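Local coordinates for protein Cg9734-pa (Drosophila melanogaster, PDB 2BK9) that binds heme in a hexacoordinate state, as a globin that probably carries oxygen, at residues L82-A93 against H137-I146. The protein carries 1 engineered substitution. Sequence-based numbering, arbitrary orientation.
Sequences LEKLDEIWTKIA and HVYAIIFKAI. With HEM (protoporphyrin IX containing Fe), chain B.
Leu82 CD2 meets the imidazole of His137 at NE2 (4.0 Å), the two side chains crossing at about a right angle; a water in the ring plane joins Leu82 O to His137 NE2. Leu85 brings CB against Ile141 CD1 and CD1 against His137 CD2. Asp86 swings CG anti to its own N (chi1 -171°), bringing OD1 to Lys144 NZ (2.8 Å), a salt bridge through the syn lone pair. Trp89 is buried and gives the largest single share: Val138 CB stands 3.5 Å from the centroid of its five-membered ring, 2° off the normal, a CH-pi contact, while Ile88 CG2 covers the opposite face. Trp89 CE3 touches Ile142 CD1 (3.8 Å), NE1 is hydrogen-bonded to Ser72 OG of helix 56-75, and the edge at CH2 reaches the heme vinyl carbon CBB. With an alanine here, Val138 would probably lose its aromatic face, Ser72 this partner, and a gap would open beside the heme. Thr90 OG1 donates to Asp86 O and accepts from a water that also donates to Ile141 O and accepts from Lys144 NZ. Ala93 CB packs on Ala145 CB (3.8 Å) and Ile142 CG2. Ile141 is a knob among Leu85, Asp86, Trp89 and Thr90 where segments 82-93 and 137-143 cross at -52°, so apolar packing, edged by ion pair and water, joins the globin H helix to the F helix that carries axial His96.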
loop_
_atom_site.group_PDB
_atom_site.type_symbol
_atom_site.label_atom_id
_atom_site.label_comp_id
_atom_site.label_asym_id
_atom_site.label_seq_id
_atom_site.Cartn_x
_atom_site.Cartn_y
_atom_site.Cartn_z
ATOM N N LEU A 82 10.463 -13.843 4.491
ATOM C CA LEU A 82 10.046 -14.018 3.108
ATOM C C LEU A 82 8.730 -14.790 3.015
ATOM O O LEU A 82 7.831 -14.452 2.250
ATOM C CB LEU A 82 11.129 -14.710 2.299
ATOM C CG LEU A 82 12.427 -13.906 2.178
ATOM C CD1 LEU A 82 13.438 -14.733 1.373
ATOM C CD2 LEU A 82 12.261 -12.559 1.558
ATOM N N GLU A 83 8.627 -15.814 3.841
ATOM C CA GLU A 83 7.423 -16.637 3.916
ATOM C C GLU A 83 6.215 -15.822 4.377
ATOM O O GLU A 83 5.125 -15.931 3.828
ATOM C CB GLU A 83 7.658 -17.802 4.880
ATOM C CG GLU A 83 8.726 -18.778 4.437
ATOM C CD GLU A 83 10.172 -18.471 4.855
ATOM O OE1 GLU A 83 10.551 -17.323 5.151
ATOM O OE2 GLU A 83 10.962 -19.454 4.899
ATOM N N LYS A 84 6.417 -15.034 5.424
ATOM C CA LYS A 84 5.314 -14.269 5.960
ATOM C C LYS A 84 4.869 -13.177 4.998
ATOM O O LYS A 84 3.655 -12.935 4.853
ATOM C CB LYS A 84 5.695 -13.683 7.305
ATOM C CG LYS A 84 5.774 -14.704 8.426
ATOM C CD LYS A 84 6.357 -14.132 9.714
ATOM C CE LYS A 84 6.347 -15.149 10.854
ATOM N NZ LYS A 84 5.042 -15.599 11.278
ATOM N N LEU A 85 5.806 -12.542 4.298
ATOM C CA LEU A 85 5.431 -11.565 3.268
ATOM C C LEU A 85 4.658 -12.220 2.136
ATOM O O LEU A 85 3.677 -11.695 1.627
ATOM C CB LEU A 85 6.644 -10.827 2.731
ATOM C CG LEU A 85 7.351 -9.905 3.708
ATOM C CD1 LEU A 85 8.648 -9.421 3.130
ATOM C CD2 LEU A 85 6.458 -8.730 4.084
ATOM N N ASP A 86 5.124 -13.392 1.707
ATOM C CA ASP A 86 4.446 -14.096 0.636
ATOM C C ASP A 86 3.011 -14.401 1.066
ATOM O O ASP A 86 2.065 -14.259 0.267
ATOM C CB ASP A 86 5.168 -15.363 0.244
ATOM C CG ASP A 86 4.577 -15.944 -1.003
ATOM O OD1 ASP A 86 4.860 -15.489 -2.096
ATOM O OD2 ASP A 86 3.769 -16.868 -0.944
ATOM N N GLU A 87 2.825 -14.838 2.308
ATOM C CA GLU A 87 1.496 -15.122 2.802
ATOM C C GLU A 87 0.631 -13.874 2.793
ATOM O O GLU A 87 -0.495 -13.907 2.318
ATOM C CB GLU A 87 1.600 -15.724 4.200
ATOM C CG GLU A 87 0.259 -16.006 4.769
ATOM C CD GLU A 87 0.271 -16.494 6.208
ATOM O OE1 GLU A 87 1.331 -16.490 6.913
ATOM O OE2 GLU A 87 -0.820 -16.867 6.688
ATOM N N ILE A 88 1.110 -12.809 3.407
ATOM C CA ILE A 88 0.336 -11.577 3.532
ATOM C C ILE A 88 -0.138 -11.132 2.150
ATOM O O ILE A 88 -1.308 -10.814 1.937
ATOM C CB ILE A 88 1.168 -10.502 4.228
ATOM C CG1 ILE A 88 1.371 -10.850 5.725
ATOM C CG2 ILE A 88 0.559 -9.142 4.050
ATOM C CD1 ILE A 88 2.478 -10.070 6.383
ATOM N N TRP A 89 0.813 -11.007 1.243
ATOM C CA TRP A 89 0.540 -10.304 -0.022
ATOM C C TRP A 89 -0.138 -11.193 -1.055
ATOM O O TRP A 89 -0.842 -10.689 -1.909
ATOM C CB TRP A 89 1.795 -9.614 -0.513
ATOM C CG TRP A 89 2.113 -8.456 0.370
ATOM C CD1 TRP A 89 2.979 -8.432 1.446
ATOM C CD2 TRP A 89 1.508 -7.181 0.329
ATOM N NE1 TRP A 89 2.927 -7.206 2.052
ATOM C CE2 TRP A 89 2.039 -6.421 1.372
ATOM C CE3 TRP A 89 0.578 -6.596 -0.513
ATOM C CZ2 TRP A 89 1.683 -5.095 1.577
ATOM C CZ3 TRP A 89 0.221 -5.284 -0.299
ATOM C CH2 TRP A 89 0.786 -4.548 0.727
ATOM N N THR A 90 0.052 -12.506 -0.964
ATOM C CA THR A 90 -0.740 -13.393 -1.788
ATOM C C THR A 90 -2.200 -13.284 -1.423
ATOM O O THR A 90 -3.089 -13.217 -2.279
ATOM C CB THR A 90 -0.238 -14.820 -1.699
ATOM O OG1 THR A 90 1.094 -14.894 -2.233
ATOM C CG2 THR A 90 -1.114 -15.742 -2.530
ATOM N N LYS A 91 -2.470 -13.191 -0.127
ATOM C CA LYS A 91 -3.846 -13.064 0.330
ATOM C C LYS A 91 -4.448 -11.725 -0.118
ATOM O O LYS A 91 -5.571 -11.685 -0.615
ATOM C CB LYS A 91 -3.954 -13.251 1.844
ATOM C CG LYS A 91 -5.375 -13.061 2.328
ATOM C CD LYS A 91 -5.548 -13.457 3.783
ATOM C CE LYS A 91 -6.984 -13.327 4.186
ATOM N NZ LYS A 91 -7.834 -14.442 3.662
ATOM N N ILE A 92 -3.691 -10.651 -0.020
ATOM C CA ILE A 92 -4.186 -9.375 -0.543
ATOM C C ILE A 92 -4.499 -9.494 -2.031
ATOM O O ILE A 92 -5.554 -9.062 -2.502
ATOM C CB ILE A 92 -3.153 -8.272 -0.306
ATOM C CG1 ILE A 92 -2.958 -8.005 1.193
ATOM C CG2 ILE A 92 -3.546 -7.000 -1.016
ATOM C CD1 ILE A 92 -4.194 -7.641 1.932
ATOM N N ALA A 93 -3.611 -10.089 -2.801
ATOM C CA ALA A 93 -3.822 -10.199 -4.234
ATOM C C ALA A 93 -5.110 -10.979 -4.520
ATOM O O ALA A 93 -5.963 -10.556 -5.312
ATOM C CB ALA A 93 -2.653 -10.854 -4.914
ATOM N N HIS A 137 9.237 -5.560 -3.763
ATOM C CA HIS A 137 9.184 -6.943 -3.328
ATOM C C HIS A 137 7.783 -7.408 -3.140
ATOM O O HIS A 137 7.364 -8.462 -3.641
ATOM C CB HIS A 137 10.011 -7.169 -2.070
ATOM C CG HIS A 137 10.042 -8.590 -1.648
ATOM N ND1 HIS A 137 10.898 -9.502 -2.212
ATOM C CD2 HIS A 137 9.235 -9.285 -0.818
ATOM C CE1 HIS A 137 10.675 -10.686 -1.673
ATOM N NE2 HIS A 137 9.656 -10.591 -0.836
ATOM N N VAL A 138 7.001 -6.624 -2.401
ATOM C CA VAL A 138 5.646 -7.068 -2.148
ATOM C C VAL A 138 4.795 -7.051 -3.424
ATOM O O VAL A 138 3.942 -7.892 -3.597
ATOM C CB VAL A 138 4.976 -6.402 -0.920
ATOM C CG1 VAL A 138 5.848 -6.569 0.297
ATOM C CG2 VAL A 138 4.690 -5.025 -1.155
ATOM N N TYR A 139 5.062 -6.119 -4.316
ATOM C CA TYR A 139 4.372 -6.098 -5.629
ATOM C C TYR A 139 4.722 -7.316 -6.461
ATOM O O TYR A 139 3.858 -7.813 -7.207
ATOM C CB TYR A 139 4.674 -4.809 -6.381
ATOM C CG TYR A 139 3.659 -3.755 -6.087
ATOM C CD1 TYR A 139 3.273 -3.413 -4.784
ATOM C CD2 TYR A 139 3.024 -3.085 -7.103
ATOM C CE1 TYR A 139 2.321 -2.468 -4.498
ATOM C CE2 TYR A 139 2.033 -2.114 -6.809
ATOM C CZ TYR A 139 1.665 -1.862 -5.508
ATOM O OH TYR A 139 0.703 -0.936 -5.191
ATOM N N ALA A 140 5.953 -7.816 -6.366
ATOM C CA ALA A 140 6.302 -9.079 -7.034
ATOM C C ALA A 140 5.377 -10.188 -6.563
ATOM O O ALA A 140 4.941 -11.005 -7.361
ATOM N N ILE A 141 5.070 -10.207 -5.266
ATOM C CA ILE A 141 4.213 -11.207 -4.712
ATOM C C ILE A 141 2.788 -11.063 -5.258
ATOM O O ILE A 141 2.154 -12.045 -5.700
ATOM C CB ILE A 141 4.223 -11.168 -3.187
ATOM C CG1 ILE A 141 5.618 -11.429 -2.607
ATOM C CG2 ILE A 141 3.179 -12.158 -2.670
ATOM C CD1 ILE A 141 5.792 -11.036 -1.157
ATOM N N ILE A 142 2.256 -9.840 -5.249
ATOM C CA ILE A 142 0.929 -9.617 -5.795
ATOM C C ILE A 142 0.874 -10.104 -7.231
ATOM O O ILE A 142 -0.070 -10.765 -7.692
ATOM C CB ILE A 142 0.552 -8.106 -5.741
ATOM C CG1 ILE A 142 0.534 -7.590 -4.284
ATOM C CG2 ILE A 142 -0.820 -7.867 -6.421
ATOM C CD1 ILE A 142 0.305 -6.120 -4.238
ATOM N N PHE A 143 1.871 -9.700 -8.007
ATOM C CA PHE A 143 1.790 -9.848 -9.468
ATOM C C PHE A 143 2.013 -11.270 -9.956
ATOM O O PHE A 143 1.625 -11.587 -11.082
ATOM C CB PHE A 143 2.747 -8.879 -10.160
ATOM C CG PHE A 143 2.309 -7.436 -10.131
ATOM C CD1 PHE A 143 1.217 -6.981 -9.431
ATOM C CD2 PHE A 143 3.029 -6.527 -10.836
ATOM C CE1 PHE A 143 0.830 -5.645 -9.462
ATOM C CE2 PHE A 143 2.665 -5.195 -10.826
ATOM C CZ PHE A 143 1.585 -4.753 -10.141
ATOM N N LYS A 144 2.530 -12.145 -9.108
ATOM C CA LYS A 144 2.573 -13.568 -9.458
ATOM C C LYS A 144 1.260 -14.257 -9.135
ATOM O O LYS A 144 1.174 -15.458 -9.335
ATOM C CB LYS A 144 3.810 -14.301 -8.872
ATOM C CG LYS A 144 3.827 -14.449 -7.398
ATOM C CD LYS A 144 5.048 -15.257 -6.963
ATOM C CE LYS A 144 5.271 -15.341 -5.429
ATOM N NZ LYS A 144 4.147 -16.005 -4.727
ATOM N N ALA A 145 0.246 -13.535 -8.645
ATOM C CA ALA A 145 -1.035 -14.111 -8.344
ATOM C C ALA A 145 -2.175 -13.662 -9.275
ATOM O O ALA A 145 -3.281 -14.190 -9.140
ATOM C CB ALA A 145 -1.422 -13.805 -6.907
ATOM N N ILE A 146 -1.941 -12.707 -10.186
ATOM C CA ILE A 146 -2.981 -12.157 -11.048
ATOM C C ILE A 146 -2.445 -11.961 -12.436
ATOM O O ILE A 146 -1.250 -11.856 -12.662
ATOM C CB ILE A 146 -3.551 -10.827 -10.491
ATOM C CG1 ILE A 146 -2.432 -9.793 -10.260
ATOM C CG2 ILE A 146 -4.351 -11.079 -9.231
ATOM C CD1 ILE A 146 -2.957 -8.412 -10.077
HETATM C CHA HEM B . -10.836 -4.489 -0.279
HETATM C CHB HEM B . -6.259 -4.177 1.162
HETATM C CHC HEM B . -5.226 -1.994 -2.944
HETATM C CHD HEM B . -9.833 -1.892 -4.174
HETATM C C1A HEM B . -9.669 -4.648 0.421
HETATM C C2A HEM B . -9.512 -5.475 1.618
HETATM C C3A HEM B . -8.225 -5.417 2.030
HETATM C C4A HEM B . -7.577 -4.520 1.116
HETATM C CMA HEM B . -7.499 -6.086 3.213
HETATM C CAA HEM B . -10.657 -6.275 2.249
HETATM C CBA HEM B . -10.935 -7.548 1.449
HETATM C CGA HEM B . -12.149 -8.189 2.067
HETATM O O1A HEM B . -13.300 -7.740 1.785
HETATM O O2A HEM B . -11.974 -9.152 2.832
HETATM C C1B HEM B . -5.569 -3.496 0.188
HETATM C C2B HEM B . -4.144 -3.314 0.191
HETATM C C3B HEM B . -3.855 -2.698 -0.972
HETATM C C4B HEM B . -5.065 -2.549 -1.721
HETATM C CMB HEM B . -3.231 -3.734 1.308
HETATM C CAB HEM B . -2.527 -2.340 -1.517
HETATM C CBB HEM B . -1.477 -1.968 -0.808
HETATM C C1C HEM B . -6.364 -1.773 -3.655
HETATM C C2C HEM B . -6.471 -1.156 -4.973
HETATM C C3C HEM B . -7.761 -1.067 -5.294
HETATM C C4C HEM B . -8.499 -1.664 -4.211
HETATM C CMC HEM B . -5.268 -0.720 -5.808
HETATM C CAC HEM B . -8.292 -0.462 -6.566
HETATM C CBC HEM B . -9.459 0.118 -6.751
HETATM C C1D HEM B . -10.529 -2.565 -3.227
HETATM C C2D HEM B . -11.897 -2.865 -3.291
HETATM C C3D HEM B . -12.213 -3.625 -2.132
HETATM C C4D HEM B . -10.965 -3.764 -1.431
HETATM C CMD HEM B . -12.866 -2.406 -4.366
HETATM C CAD HEM B . -13.571 -4.170 -1.778
HETATM C CBD HEM B . -14.422 -3.147 -1.093
HETATM C CGD HEM B . -15.792 -3.639 -0.747
HETATM O O1D HEM B . -16.639 -2.821 -0.316
HETATM O O2D HEM B . -16.054 -4.862 -0.893
HETATM N NA HEM B . -8.465 -4.104 0.120
HETATM N NB HEM B . -6.133 -3.016 -1.000
HETATM N NC HEM B . -7.626 -2.079 -3.214
HETATM N ND HEM B . -9.972 -3.128 -2.100
HETATM FE FE HEM B . -8.070 -3.066 -1.521
HETATM O O HOH W 1 8.628 -13.081 -0.064
HETATM O O HOH W 2 1.728 -14.680 -4.880
#